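Local coordinates for 6-aminohexanoate-dimer hydrolase (Bacillus anthracis, PDB 4GB7), which probably hydrolyses the amide bond of 6-aminohexanoate dimers or related compounds, with a serine-hydrolase fold of the beta-lactamase clan, at residues L141-T146 with G252-L257; H197-P202 with N216-D221; E124-G129 with T306-A311. All blocks are in the same frame, centred on the assembly; numbering follows the deposited sequence.

Contact 1 of 3, residues L141-T146 with G252-L257; sequences LAKVFT and GSTETL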
ATOM      1  N   LEU A 141      -0.921   0.398   0.633  1.00 16.05           N
ATOM      2  CA  LEU A 141       0.045  -0.635   0.249  1.00 16.08           C
ATOM      3  C   LEU A 141      -0.067  -0.957  -1.241  1.00 15.59           C
ATOM      4  O   LEU A 141       0.894  -1.347  -1.817  1.00 18.22           O
ATOM      5  CB  LEU A 141      -0.086  -1.906   1.048  1.00 18.37           C
ATOM      6  CG  LEU A 141       0.640  -1.951   2.380  1.00 23.86           C
ATOM      7  CD1 LEU A 141       0.754  -0.680   3.163  1.00 17.31           C
ATOM      8  CD2 LEU A 141       0.198  -3.139   3.218  1.00 17.25           C
ATOM      9  N   ALA A 142      -1.261  -0.812  -1.833  1.00 16.70           N
ATOM     10  CA  ALA A 142      -1.440  -0.980  -3.259  1.00 15.74           C
ATOM     11  C   ALA A 142      -0.510  -0.193  -4.106  1.00 14.00           C
ATOM     12  O   ALA A 142      -0.185  -0.629  -5.258  1.00 17.60           O
ATOM     13  CB  ALA A 142      -2.887  -0.602  -3.646  1.00 18.25           C
ATOM     14  N   LYS A 143      -0.058   0.955  -3.625  1.00 16.48           N
ATOM     15  CA  LYS A 143       0.644   1.867  -4.555  1.00 16.64           C
ATOM     16  C   LYS A 143       1.920   1.279  -5.166  1.00 16.64           C
ATOM     17  O   LYS A 143       2.292   1.590  -6.315  1.00 17.44           O
ATOM     18  CB  LYS A 143       0.974   3.170  -3.825  1.00 16.50           C
ATOM     19  CG  LYS A 143      -0.252   3.975  -3.463  1.00 16.54           C
ATOM     20  CD  LYS A 143       0.069   5.308  -2.834  1.00 17.84           C
ATOM     21  CE  LYS A 143      -1.152   6.239  -2.753  1.00 19.14           C
ATOM     22  NZ  LYS A 143      -2.217   5.847  -1.775  1.00 18.98           N
ATOM     23  N   VAL A 144       2.590   0.432  -4.400  1.00 17.34           N
ATOM     24  CA  VAL A 144       3.867  -0.147  -4.824  1.00 18.10           C
ATOM     25  C   VAL A 144       3.702  -1.090  -6.031  1.00 16.71           C
ATOM     26  O   VAL A 144       4.618  -1.263  -6.782  1.00 17.98           O
ATOM     27  CB  VAL A 144       4.654  -0.788  -3.672  1.00 15.64           C
ATOM     28  CG1 VAL A 144       4.996   0.292  -2.632  1.00 16.36           C
ATOM     29  CG2 VAL A 144       3.939  -2.006  -3.057  1.00 15.40           C
ATOM     30  N   PHE A 145       2.518  -1.643  -6.207  1.00 15.69           N
ATOM     31  CA  PHE A 145       2.206  -2.504  -7.366  1.00 14.52           C
ATOM     32  C   PHE A 145       2.104  -1.694  -8.616  1.00 16.91           C
ATOM     33  O   PHE A 145       2.653  -2.110  -9.637  1.00 19.50           O
ATOM     34  CB  PHE A 145       0.955  -3.325  -7.070  1.00 17.20           C
ATOM     35  CG  PHE A 145       1.195  -4.353  -5.989  1.00 18.34           C
ATOM     36  CD1 PHE A 145       1.704  -5.576  -6.300  1.00 20.90           C
ATOM     37  CD2 PHE A 145       0.938  -4.051  -4.684  1.00 16.61           C
ATOM     38  CE1 PHE A 145       1.991  -6.495  -5.315  1.00 20.39           C
ATOM     39  CE2 PHE A 145       1.195  -4.945  -3.693  1.00 18.60           C
ATOM     40  CZ  PHE A 145       1.720  -6.172  -4.002  1.00 16.46           C
ATOM     41  N   THR A 146       1.381  -0.569  -8.563  1.00 16.30           N
ATOM     42  CA  THR A 146       1.375   0.373  -9.676  1.00 17.94           C
ATOM     43  C   THR A 146       2.771   0.873  -9.982  1.00 15.39           C
ATOM     44  O   THR A 146       3.191   0.889 -11.161  1.00 17.35           O
ATOM     45  CB  THR A 146       0.395   1.529  -9.419  1.00 17.41           C
ATOM     46  OG1 THR A 146      -0.936   1.002  -9.489  1.00 21.45           O
ATOM     47  CG2 THR A 146       0.537   2.670 -10.444  1.00 19.90           C
ATOM     48  N   GLY A 252      -4.384  10.437  -6.228  1.00 20.96           N
ATOM     49  CA  GLY A 252      -4.562  10.752  -7.628  1.00 19.65           C
ATOM     50  C   GLY A 252      -3.357  10.512  -8.476  1.00 18.85           C
ATOM     51  O   GLY A 252      -3.502  10.191  -9.693  1.00 20.51           O
ATOM     52  N   SER A 253      -2.166  10.696  -7.909  1.00 17.70           N
ATOM     53  CA  SER A 253      -0.949  10.456  -8.677  1.00 18.59           C
ATOM     54  C   SER A 253      -0.838   8.982  -9.077  1.00 16.59           C
ATOM     55  O   SER A 253      -0.590   8.641 -10.229  1.00 17.98           O
ATOM     56  CB  SER A 253       0.308  10.901  -7.909  1.00 19.03           C
ATOM     57  OG  SER A 253       0.302  12.317  -7.692  1.00 20.93           O
ATOM     58  N   THR A 254      -1.066   8.084  -8.116  1.00 16.41           N
ATOM     59  CA  THR A 254      -1.068   6.655  -8.413  1.00 16.38           C
ATOM     60  C   THR A 254      -2.196   6.280  -9.383  1.00 15.20           C
ATOM     61  O   THR A 254      -2.006   5.453 -10.285  1.00 19.83           O
ATOM     62  CB  THR A 254      -1.230   5.864  -7.113  1.00 16.14           C
ATOM     63  OG1 THR A 254      -0.388   6.444  -6.124  1.00 19.37           O
ATOM     64  CG2 THR A 254      -0.850   4.369  -7.319  1.00 16.32           C
ATOM     65  N   GLU A 255      -3.369   6.900  -9.224  1.00 17.28           N
ATOM     66  CA  GLU A 255      -4.515   6.605 -10.101  1.00 16.53           C
ATOM     67  C   GLU A 255      -4.180   7.001 -11.523  1.00 17.06           C
ATOM     68  O   GLU A 255      -4.567   6.289 -12.470  1.00 19.90           O
ATOM     69  CB  GLU A 255      -5.790   7.275  -9.644  1.00 18.54           C
ATOM     70  CG  GLU A 255      -6.307   6.839  -8.270  1.00 17.34           C
ATOM     71  CD  GLU A 255      -6.659   5.369  -8.126  1.00 19.72           C
ATOM     72  OE1 GLU A 255      -6.751   4.626  -9.139  1.00 19.69           O
ATOM     73  OE2 GLU A 255      -6.816   4.950  -6.944  1.00 20.70           O
ATOM     74  N   THR A 256      -3.446   8.101 -11.683  1.00 18.68           N
ATOM     75  CA  THR A 256      -3.028   8.531 -13.034  1.00 17.38           C
ATOM     76  C   THR A 256      -2.077   7.502 -13.667  1.00 17.51           C
ATOM     77  O   THR A 256      -2.204   7.100 -14.838  1.00 17.37           O
ATOM     78  CB  THR A 256      -2.418   9.927 -13.002  1.00 16.28           C
ATOM     79  OG1 THR A 256      -3.387  10.880 -12.492  1.00 21.07           O
ATOM     80  CG2 THR A 256      -1.975  10.386 -14.424  1.00 15.81           C
ATOM     81  N   LEU A 257      -1.072   7.132 -12.917  1.00 19.68           N
ATOM     82  CA  LEU A 257      -0.138   6.084 -13.326  1.00 19.18           C
ATOM     83  C   LEU A 257      -0.864   4.795 -13.728  1.00 16.69           C
ATOM     84  O   LEU A 257      -0.542   4.182 -14.709  1.00 18.00           O
ATOM     85  CB  LEU A 257       0.901   5.828 -12.209  1.00 17.77           C
ATOM     86  CG  LEU A 257       1.911   6.936 -11.917  1.00 17.69           C
ATOM     87  CD1 LEU A 257       2.747   6.632 -10.685  1.00 20.51           C
ATOM     88  CD2 LEU A 257       2.810   7.180 -13.141  1.00 18.88           C
TER
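Lys143 and Thr146, one helical turn apart at the start of helix 143-155, meet Thr254 and Leu257 of helix 251-265 in a small, wholly buried interface. Its direct contacts are all van der Waals packing. The aliphatic chain of Lys143 runs across Thr254 at about a right angle, and the far half of the chain comes closest: Lys143 CD and CE each lie 3.5 Å from Thr254 OG1. One turn further along, the contact becomes carbon against carbon. Thr254 CG2 packs against Thr146 CB at 3.7 Å, while Thr146 CG2 goes on to Leu257 CB at 3.6 Å. In Thr254 the methyl stands anti to the backbone N (chi1 -44°), which directs it at Thr146 and leaves the hydroxyl on the side of the lysine chain.

The polar groups look elsewhere. Thr254 OG1 is hydrogen-bonded to Gln358 OE1, so the oxygen that Lys143 brushes already has its partner. The lysine chain runs extended until chi4, where it bends (70°), and its NZ is bonded to Ser140 OG, Asn251 OD1 and Ser300 O.

Ser140 and Lys143 fit the SxxK motif at a helix start, with Tyr249 as a further hydroxyl weakly bonded to the lysine; in this clan the motif serine is the nucleophile, a role that can be inferred here. A nitrate ion, probably from the crystallisation liquor, lies about 5 Å from the lysine side chain and may mark a pocket. The chemistry thus implies a division of labour along one residue: the Lys143 methylenes pack against the neighbouring helix, while several oxygens hold its NZ beside the probable nucleophile.

Contact 2 of 3, residues H197-P202 with N216-D221; sequences HGYEHP and NILPRD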
ATOM      1  N   HIS A 197     -17.200  18.667  -2.249  1.00 26.87           N
ATOM      2  CA  HIS A 197     -18.608  18.319  -2.567  1.00 26.86           C
ATOM      3  C   HIS A 197     -19.437  18.150  -1.313  1.00 28.53           C
ATOM      4  O   HIS A 197     -20.368  17.355  -1.246  1.00 30.67           O
ATOM      5  CB  HIS A 197     -18.654  17.079  -3.465  1.00 27.81           C
ATOM      6  CG  HIS A 197     -17.903  17.276  -4.743  1.00 24.79           C
ATOM      7  ND1 HIS A 197     -18.342  18.107  -5.706  1.00 25.92           N
ATOM      8  CD2 HIS A 197     -16.679  16.781  -5.176  1.00 25.62           C
ATOM      9  CE1 HIS A 197     -17.438  18.154  -6.708  1.00 29.13           C
ATOM     10  NE2 HIS A 197     -16.432  17.323  -6.400  1.00 28.58           N
ATOM     11  N   GLY A 198     -19.077  18.907  -0.293  1.00 29.28           N
ATOM     12  CA  GLY A 198     -19.796  18.924   0.939  1.00 28.30           C
ATOM     13  C   GLY A 198     -19.577  17.772   1.871  1.00 23.28           C
ATOM     14  O   GLY A 198     -20.195  17.702   2.964  1.00 30.20           O
ATOM     15  N   TYR A 199     -18.653  16.900   1.531  1.00 24.83           N
ATOM     16  CA  TYR A 199     -18.430  15.728   2.364  1.00 24.32           C
ATOM     17  C   TYR A 199     -17.255  15.957   3.271  1.00 22.97           C
ATOM     18  O   TYR A 199     -16.262  16.506   2.843  1.00 25.37           O
ATOM     19  CB  TYR A 199     -18.131  14.492   1.531  1.00 25.10           C
ATOM     20  CG  TYR A 199     -17.884  13.292   2.397  1.00 24.10           C
ATOM     21  CD1 TYR A 199     -18.936  12.472   2.777  1.00 25.92           C
ATOM     22  CD2 TYR A 199     -16.607  13.005   2.907  1.00 22.22           C
ATOM     23  CE1 TYR A 199     -18.739  11.389   3.615  1.00 25.00           C
ATOM     24  CE2 TYR A 199     -16.395  11.899   3.745  1.00 26.12           C
ATOM     25  CZ  TYR A 199     -17.473  11.104   4.091  1.00 24.83           C
ATOM     26  OH  TYR A 199     -17.295  10.033   4.925  1.00 28.75           O
ATOM     27  N   GLU A 200     -17.382  15.604   4.549  1.00 23.18           N
ATOM     28  CA  GLU A 200     -16.200  15.526   5.384  1.00 22.87           C
ATOM     29  C   GLU A 200     -16.406  14.497   6.469  1.00 21.63           C
ATOM     30  O   GLU A 200     -17.527  14.278   6.900  1.00 26.19           O
ATOM     31  CB  GLU A 200     -15.776  16.893   5.932  1.00 30.27           C
ATOM     32  CG  GLU A 200     -16.374  17.301   7.231  1.00 34.89           C
ATOM     33  CD  GLU A 200     -16.062  18.754   7.621  1.00 34.61           C
ATOM     34  OE1 GLU A 200     -14.954  19.277   7.350  1.00 43.04           O
ATOM     35  OE2 GLU A 200     -16.960  19.361   8.202  1.00 29.04           O
ATOM     36  N   HIS A 201     -15.322  13.843   6.844  1.00 23.69           N
ATOM     37  CA  HIS A 201     -15.300  12.857   7.890  1.00 24.31           C
ATOM     38  C   HIS A 201     -14.089  13.183   8.723  1.00 23.08           C
ATOM     39  O   HIS A 201     -13.065  13.530   8.186  1.00 25.46           O
ATOM     40  CB  HIS A 201     -15.163  11.477   7.272  1.00 25.63           C
ATOM     41  CG  HIS A 201     -15.155  10.355   8.280  1.00 29.39           C
ATOM     42  ND1 HIS A 201     -14.137  10.170   9.143  1.00 27.37           N
ATOM     43  CD2 HIS A 201     -16.086   9.372   8.560  1.00 34.00           C
ATOM     44  CE1 HIS A 201     -14.401   9.114   9.935  1.00 31.39           C
ATOM     45  NE2 HIS A 201     -15.591   8.627   9.589  1.00 30.96           N
ATOM     46  N   PRO A 202     -14.191  13.084  10.068  1.00 24.87           N
ATOM     47  CA  PRO A 202     -13.081  13.592  10.887  1.00 27.06           C
ATOM     48  C   PRO A 202     -11.779  12.829  10.786  1.00 25.12           C
ATOM     49  O   PRO A 202     -10.734  13.356  11.133  1.00 37.16           O
ATOM     50  CB  PRO A 202     -13.612  13.484  12.315  1.00 25.32           C
ATOM     51  CG  PRO A 202     -14.738  12.540  12.243  1.00 32.27           C
ATOM     52  CD  PRO A 202     -15.332  12.656  10.892  1.00 28.00           C
ATOM     53  N   ASN A 216     -18.100   5.283  -5.315  1.00 21.57           N
ATOM     54  CA  ASN A 216     -19.422   4.989  -4.815  1.00 23.96           C
ATOM     55  C   ASN A 216     -19.433   4.172  -3.524  1.00 21.97           C
ATOM     56  O   ASN A 216     -20.341   3.370  -3.318  1.00 25.23           O
ATOM     57  CB  ASN A 216     -20.268   4.283  -5.894  1.00 27.44           C
ATOM     58  CG  ASN A 216     -21.753   4.337  -5.590  1.00 28.03           C
ATOM     59  OD1 ASN A 216     -22.233   5.307  -5.022  1.00 31.61           O
ATOM     60  ND2 ASN A 216     -22.483   3.291  -5.968  1.00 32.69           N
ATOM     61  N   ILE A 217     -18.414   4.335  -2.678  1.00 23.92           N
ATOM     62  CA  ILE A 217     -18.360   3.556  -1.431  1.00 22.20           C
ATOM     63  C   ILE A 217     -18.415   4.458  -0.199  1.00 21.81           C
ATOM     64  O   ILE A 217     -18.238   3.987   0.926  1.00 26.14           O
ATOM     65  CB  ILE A 217     -17.160   2.563  -1.376  1.00 26.15           C
ATOM     66  CG1 ILE A 217     -15.800   3.255  -1.300  1.00 20.76           C
ATOM     67  CG2 ILE A 217     -17.193   1.599  -2.546  1.00 27.54           C
ATOM     68  CD1 ILE A 217     -14.644   2.280  -1.055  1.00 22.28           C
ATOM     69  N   LEU A 218     -18.628   5.760  -0.424  1.00 21.50           N
ATOM     70  CA  LEU A 218     -19.158   6.666   0.618  1.00 22.79           C
ATOM     71  C   LEU A 218     -20.493   7.213   0.119  1.00 22.61           C
ATOM     72  O   LEU A 218     -20.784   7.160  -1.075  1.00 22.93           O
ATOM     73  CB  LEU A 218     -18.207   7.804   0.939  1.00 23.60           C
ATOM     74  CG  LEU A 218     -16.958   7.413   1.739  1.00 21.31           C
ATOM     75  CD1 LEU A 218     -15.979   8.573   1.816  1.00 18.51           C
ATOM     76  CD2 LEU A 218     -17.377   6.909   3.119  1.00 23.41           C
ATOM     77  N   PRO A 219     -21.326   7.737   1.031  1.00 24.46           N
ATOM     78  CA  PRO A 219     -22.683   8.117   0.623  1.00 24.20           C
ATOM     79  C   PRO A 219     -22.691   9.362  -0.260  1.00 25.64           C
ATOM     80  O   PRO A 219     -22.043  10.371   0.082  1.00 27.26           O
ATOM     81  CB  PRO A 219     -23.370   8.432   1.941  1.00 27.81           C
ATOM     82  CG  PRO A 219     -22.576   7.702   2.948  1.00 26.75           C
ATOM     83  CD  PRO A 219     -21.174   7.826   2.482  1.00 24.04           C
ATOM     84  N   ARG A 220     -23.434   9.296  -1.362  1.00 27.53           N
ATOM     85  CA  ARG A 220     -23.581  10.468  -2.217  1.00 26.45           C
ATOM     86  C   ARG A 220     -24.936  11.072  -1.872  1.00 27.30           C
ATOM     87  O   ARG A 220     -25.962  10.439  -2.081  1.00 28.90           O
ATOM     88  CB  ARG A 220     -23.512  10.101  -3.687  1.00 24.72           C
ATOM     89  CG  ARG A 220     -22.193   9.550  -4.171  1.00 23.29           C
ATOM     90  CD  ARG A 220     -22.305   8.872  -5.539  1.00 25.06           C
ATOM     91  NE  ARG A 220     -21.001   8.456  -6.086  1.00 23.51           N
ATOM     92  CZ  ARG A 220     -20.842   7.740  -7.203  1.00 23.25           C
ATOM     93  NH1 ARG A 220     -21.911   7.355  -7.905  1.00 25.92           N
ATOM     94  NH2 ARG A 220     -19.605   7.438  -7.636  1.00 22.85           N
ATOM     95  N   ASP A 221     -24.923  12.274  -1.313  1.00 29.98           N
ATOM     96  CA  ASP A 221     -26.157  12.858  -0.803  1.00 34.67           C
ATOM     97  C   ASP A 221     -27.061  13.343  -1.924  1.00 32.36           C
ATOM     98  O   ASP A 221     -26.736  13.189  -3.118  1.00 28.30           O
ATOM     99  CB  ASP A 221     -25.879  13.921   0.270  1.00 35.64           C
ATOM    100  CG  ASP A 221     -25.276  15.188  -0.282  1.00 41.04           C
ATOM    101  OD1 ASP A 221     -25.355  15.470  -1.510  1.00 50.89           O
ATOM    102  OD2 ASP A 221     -24.715  15.920   0.561  1.00 59.51           O
TER
HETATM  103  O   HOH W   1     -21.578  15.474   0.294  1.00 36.31           O
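Helix 206-214 and the loops that flank it bring 197-202 and 216-221 together at Tyr199 and Leu218, with the centre of the contact about 23 Å from that of the chain. The phenol end of Tyr199 lies across the leucine at about a right angle and touches both of its methyl groups: Tyr199 OH is 3.6 Å from Leu218 CD2, and Tyr199 CZ is 3.7 Å from Leu218 CD1. The CD1 methyl approaches the ring obliquely, with Tyr199 CE2 also near it at 3.9 Å. On the other side of CZ, Tyr199 CE1 stands 4.5 Å from Pro219 CD, a looser apolar contact. Tyr199 CG is anti to the backbone N (chi1 179°), a setting that extends the ring from its own loop to the facing one.

Between the two loops, helix 206-214 supplies neighbours to both partners, Ala209 to Tyr199 and Tyr212 to Leu218. The chain leaves this helix through a Schellman motif, in which Asn216 adopts positive phi, and the extended residues Leu218 and Pro219 follow. Trp47, from the N-terminal part of the chain, also touches Leu218, and a salt bridge from Arg220 NH1 to Glu293 ties the second loop to a more distant part of the chain.

A polar link spans the loops at the other end of the contact. Water 1 donates to His197 O at 2.7 Å and to Asp221 OD2 at 3.2 Å, joining a backbone carbonyl to a carboxylate.

Contact 3 of 3, residues E124-G129 with T306-A311; sequences ERYFNG and TARDMA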
ATOM      1  N   GLU A 124       3.939 -15.720  12.713  1.00 16.33           N
ATOM      2  CA  GLU A 124       2.688 -15.199  12.187  1.00 15.61           C
ATOM      3  C   GLU A 124       1.603 -15.322  13.210  1.00 18.43           C
ATOM      4  O   GLU A 124       1.479 -16.372  13.880  1.00 19.16           O
ATOM      5  CB  GLU A 124       2.246 -15.837  10.878  1.00 18.15           C
ATOM      6  CG  GLU A 124       2.140 -17.333  10.922  1.00 20.78           C
ATOM      7  CD  GLU A 124       1.596 -17.970   9.659  1.00 22.41           C
ATOM      8  OE1 GLU A 124       1.196 -17.255   8.723  1.00 19.87           O
ATOM      9  OE2 GLU A 124       1.580 -19.222   9.607  1.00 23.06           O
ATOM     10  N   ARG A 125       0.805 -14.252  13.311  1.00 17.75           N
ATOM     11  CA  ARG A 125      -0.325 -14.229  14.192  1.00 17.59           C
ATOM     12  C   ARG A 125      -1.476 -13.542  13.512  1.00 17.84           C
ATOM     13  O   ARG A 125      -1.271 -12.548  12.802  1.00 17.48           O
ATOM     14  CB  ARG A 125      -0.010 -13.519  15.488  1.00 16.72           C
ATOM     15  CG  ARG A 125       1.015 -14.253  16.351  1.00 19.25           C
ATOM     16  CD  ARG A 125       0.360 -15.443  17.039  1.00 17.38           C
ATOM     17  NE  ARG A 125       1.325 -16.117  17.894  1.00 19.44           N
ATOM     18  CZ  ARG A 125       2.140 -17.131  17.570  1.00 19.66           C
ATOM     19  NH1 ARG A 125       2.238 -17.624  16.329  1.00 19.95           N
ATOM     20  NH2 ARG A 125       2.910 -17.659  18.536  1.00 20.23           N
ATOM     21  N   TYR A 126      -2.670 -14.094  13.729  1.00 16.71           N
ATOM     22  CA  TYR A 126      -3.954 -13.604  13.179  1.00 16.34           C
ATOM     23  C   TYR A 126      -4.892 -13.348  14.339  1.00 16.74           C
ATOM     24  O   TYR A 126      -4.928 -14.140  15.320  1.00 18.93           O
ATOM     25  CB  TYR A 126      -4.546 -14.585  12.165  1.00 18.46           C
ATOM     26  CG  TYR A 126      -3.593 -14.839  11.023  1.00 16.49           C
ATOM     27  CD1 TYR A 126      -3.564 -14.006   9.924  1.00 17.93           C
ATOM     28  CD2 TYR A 126      -2.582 -15.802  11.131  1.00 18.91           C
ATOM     29  CE1 TYR A 126      -2.615 -14.179   8.943  1.00 18.99           C
ATOM     30  CE2 TYR A 126      -1.638 -15.997  10.151  1.00 18.48           C
ATOM     31  CZ  TYR A 126      -1.620 -15.157   9.084  1.00 15.96           C
ATOM     32  OH  TYR A 126      -0.659 -15.338   8.119  1.00 18.16           O
ATOM     33  N   PHE A 127      -5.629 -12.250  14.284  1.00 18.35           N
ATOM     34  CA  PHE A 127      -6.340 -11.777  15.477  1.00 17.65           C
ATOM     35  C   PHE A 127      -7.822 -11.573  15.158  1.00 16.79           C
ATOM     36  O   PHE A 127      -8.197 -11.437  14.011  1.00 18.89           O
ATOM     37  CB  PHE A 127      -5.773 -10.458  15.984  1.00 16.77           C
ATOM     38  CG  PHE A 127      -4.330 -10.497  16.400  1.00 16.29           C
ATOM     39  CD1 PHE A 127      -3.318 -10.367  15.474  1.00 18.53           C
ATOM     40  CD2 PHE A 127      -3.994 -10.632  17.711  1.00 18.47           C
ATOM     41  CE1 PHE A 127      -1.988 -10.420  15.846  1.00 18.01           C
ATOM     42  CE2 PHE A 127      -2.663 -10.681  18.109  1.00 20.99           C
ATOM     43  CZ  PHE A 127      -1.654 -10.556  17.172  1.00 20.37           C
ATOM     44  N   ASN A 128      -8.650 -11.497  16.201  1.00 16.81           N
ATOM     45  CA  ASN A 128     -10.033 -11.067  16.063  1.00 18.54           C
ATOM     46  C   ASN A 128     -10.857 -11.939  15.125  1.00 19.31           C
ATOM     47  O   ASN A 128     -11.806 -11.464  14.517  1.00 21.90           O
ATOM     48  CB  ASN A 128     -10.127  -9.559  15.652  1.00 18.86           C
ATOM     49  CG  ASN A 128     -11.516  -8.977  15.825  1.00 17.78           C
ATOM     50  OD1 ASN A 128     -11.979  -8.194  14.980  1.00 25.17           O
ATOM     51  ND2 ASN A 128     -12.165  -9.300  16.963  1.00 17.63           N
ATOM     52  N   GLY A 129     -10.482 -13.212  14.992  1.00 19.42           N
ATOM     53  CA  GLY A 129     -11.220 -14.101  14.169  1.00 22.52           C
ATOM     54  C   GLY A 129     -10.897 -13.976  12.713  1.00 19.97           C
ATOM     55  O   GLY A 129     -11.504 -14.678  11.878  1.00 25.46           O
ATOM     56  N   THR A 306      -3.752 -11.595   1.032  1.00 16.74           N
ATOM     57  CA  THR A 306      -3.420 -12.244   2.311  1.00 15.69           C
ATOM     58  C   THR A 306      -2.014 -11.828   2.798  1.00 15.39           C
ATOM     59  O   THR A 306      -1.173 -11.317   2.033  1.00 15.16           O
ATOM     60  CB  THR A 306      -3.466 -13.786   2.235  1.00 15.42           C
ATOM     61  OG1 THR A 306      -2.325 -14.247   1.509  1.00 16.42           O
ATOM     62  CG2 THR A 306      -4.787 -14.312   1.664  1.00 16.63           C
ATOM     63  N   ALA A 307      -1.780 -11.975   4.091  1.00 14.80           N
ATOM     64  CA  ALA A 307      -0.553 -11.506   4.719  1.00 14.91           C
ATOM     65  C   ALA A 307       0.684 -12.262   4.233  1.00 14.41           C
ATOM     66  O   ALA A 307       1.731 -11.633   3.960  1.00 16.94           O
ATOM     67  CB  ALA A 307      -0.635 -11.573   6.254  1.00 16.30           C
ATOM     68  N   ARG A 308       0.582 -13.594   4.154  1.00 16.11           N
ATOM     69  CA  ARG A 308       1.684 -14.369   3.639  1.00 16.08           C
ATOM     70  C   ARG A 308       1.958 -14.028   2.179  1.00 15.32           C
ATOM     71  O   ARG A 308       3.100 -14.038   1.779  1.00 16.40           O
ATOM     72  CB  ARG A 308       1.455 -15.869   3.781  1.00 16.35           C
ATOM     73  CG  ARG A 308       1.662 -16.307   5.219  1.00 16.58           C
ATOM     74  CD  ARG A 308       1.803 -17.824   5.381  1.00 18.63           C
ATOM     75  NE  ARG A 308       0.649 -18.528   4.880  1.00 19.26           N
ATOM     76  CZ  ARG A 308      -0.450 -18.843   5.569  1.00 20.27           C
ATOM     77  NH1 ARG A 308      -1.433 -19.488   4.957  1.00 19.84           N
ATOM     78  NH2 ARG A 308      -0.589 -18.544   6.860  1.00 19.67           N
ATOM     79  N   ASP A 309       0.915 -13.751   1.413  1.00 14.31           N
ATOM     80  CA  ASP A 309       1.137 -13.409   0.020  1.00 14.44           C
ATOM     81  C   ASP A 309       1.865 -12.070  -0.088  1.00 16.65           C
ATOM     82  O   ASP A 309       2.759 -11.912  -0.929  1.00 16.22           O
ATOM     83  CB  ASP A 309      -0.169 -13.420  -0.798  1.00 16.63           C
ATOM     84  CG  ASP A 309      -0.622 -14.861  -1.141  1.00 15.08           C
ATOM     85  OD1 ASP A 309       0.224 -15.789  -0.997  1.00 16.06           O
ATOM     86  OD2 ASP A 309      -1.751 -15.072  -1.620  1.00 18.16           O
HETATM   87  N   MSE A 310       1.490 -11.109   0.723  1.00 15.31           N
HETATM   88  CA  MSE A 310       2.222  -9.846   0.774  0.60 16.00           C
HETATM   89  C   MSE A 310       3.653 -10.060   1.207  1.00 15.14           C
HETATM   90  O   MSE A 310       4.541  -9.410   0.706  1.00 19.20           O
HETATM   91  CB  MSE A 310       1.579  -8.841   1.689  0.60 17.40           C
HETATM   92  CG  MSE A 310       0.354  -8.254   1.137  0.60 14.73           C
HETATM   93 SE   MSE A 310       0.666  -7.313  -0.559  0.42 20.38          SE
HETATM   94  CE  MSE A 310       2.478  -6.689  -0.295  0.60 17.66           C
ATOM     95  N   ALA A 311       3.895 -11.011   2.111  1.00 15.54           N
ATOM     96  CA  ALA A 311       5.249 -11.343   2.515  1.00 14.95           C
ATOM     97  C   ALA A 311       6.089 -11.914   1.370  1.00 16.82           C
ATOM     98  O   ALA A 311       7.281 -11.647   1.265  1.00 19.07           O
ATOM     99  CB  ALA A 311       5.209 -12.301   3.674  1.00 15.55           C
TER
HETATM  100  O   HOH W   2      -1.640 -15.322   5.315  1.00 19.41           O
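The guanidinium of Arg308, from the first turn of helix 307-318, closes on Glu124 and Tyr126, alternate residues on one side of strand 120-126. The strand lies at the edge of the five-stranded antiparallel sheet, as expected of the alpha/beta fold of the beta-lactamase clan, and the helix packs against that sheet, with Ala307 also touching Val114 and Phe392 on inner strands. The two short axes run closer to antiparallel than parallel, at 146°.

Carboxylate and guanidinium do not lie flat against each other: their planes are 74° apart. Arg308 presents a single N-H in its own plane, and NH2 donates to Glu124 OE1 at 2.9 Å in a nearly straight bond, reaching the oxygen on its syn side. Tyr126 OH donates to the same Glu124 OE1 at 2.7 Å, on the anti side and well out of the carboxylate plane. Two donors thus hold one oxygen, which would fix the rotation of the carboxylate. Glu124 CG sits between the backbone N and the carbonyl carbon (chi1 55°), and from there the extended chain carries the carboxyl group to the edge of the Tyr126 ring.

The tyrosine ring crosses the arginine at about a right angle, and Tyr126 CE1 packs on Ala307 CB at 4.2 Å. Arg308 bends at chi3 to bring its end back toward the strand. Its charge is shared: NH2 also pairs with Glu132 and NE with Glu284, and these acids hold the guanidinium in place. Thr306 caps the helix, accepting from Asp309 N through OG1. Water 2 lies over the centre of the Arg308 guanidinium, donating to Tyr126 OH and accepting from Arg308 N, each at 3.0 Å.

How the contacts relate
The three contacts are nested along the chain: contact 2 falls within the loop closed by contact 1, which falls within that closed by contact 3. Contact 1 lies at the probable active site, to which neither of the others contributes a residue of the SxxK motif. Contact 3, its centre 23 Å from that of contact 1, still touches it: Phe145 CZ meets the selenium (SE) of selenomethionine Met310 at 3.8 Å, linking helix 143-155 to helix 307-318, which packs on the sheet. Contact 2 is more peripheral, its nearest atoms about 10 Å from contact 1 and about 18 Å from contact 3.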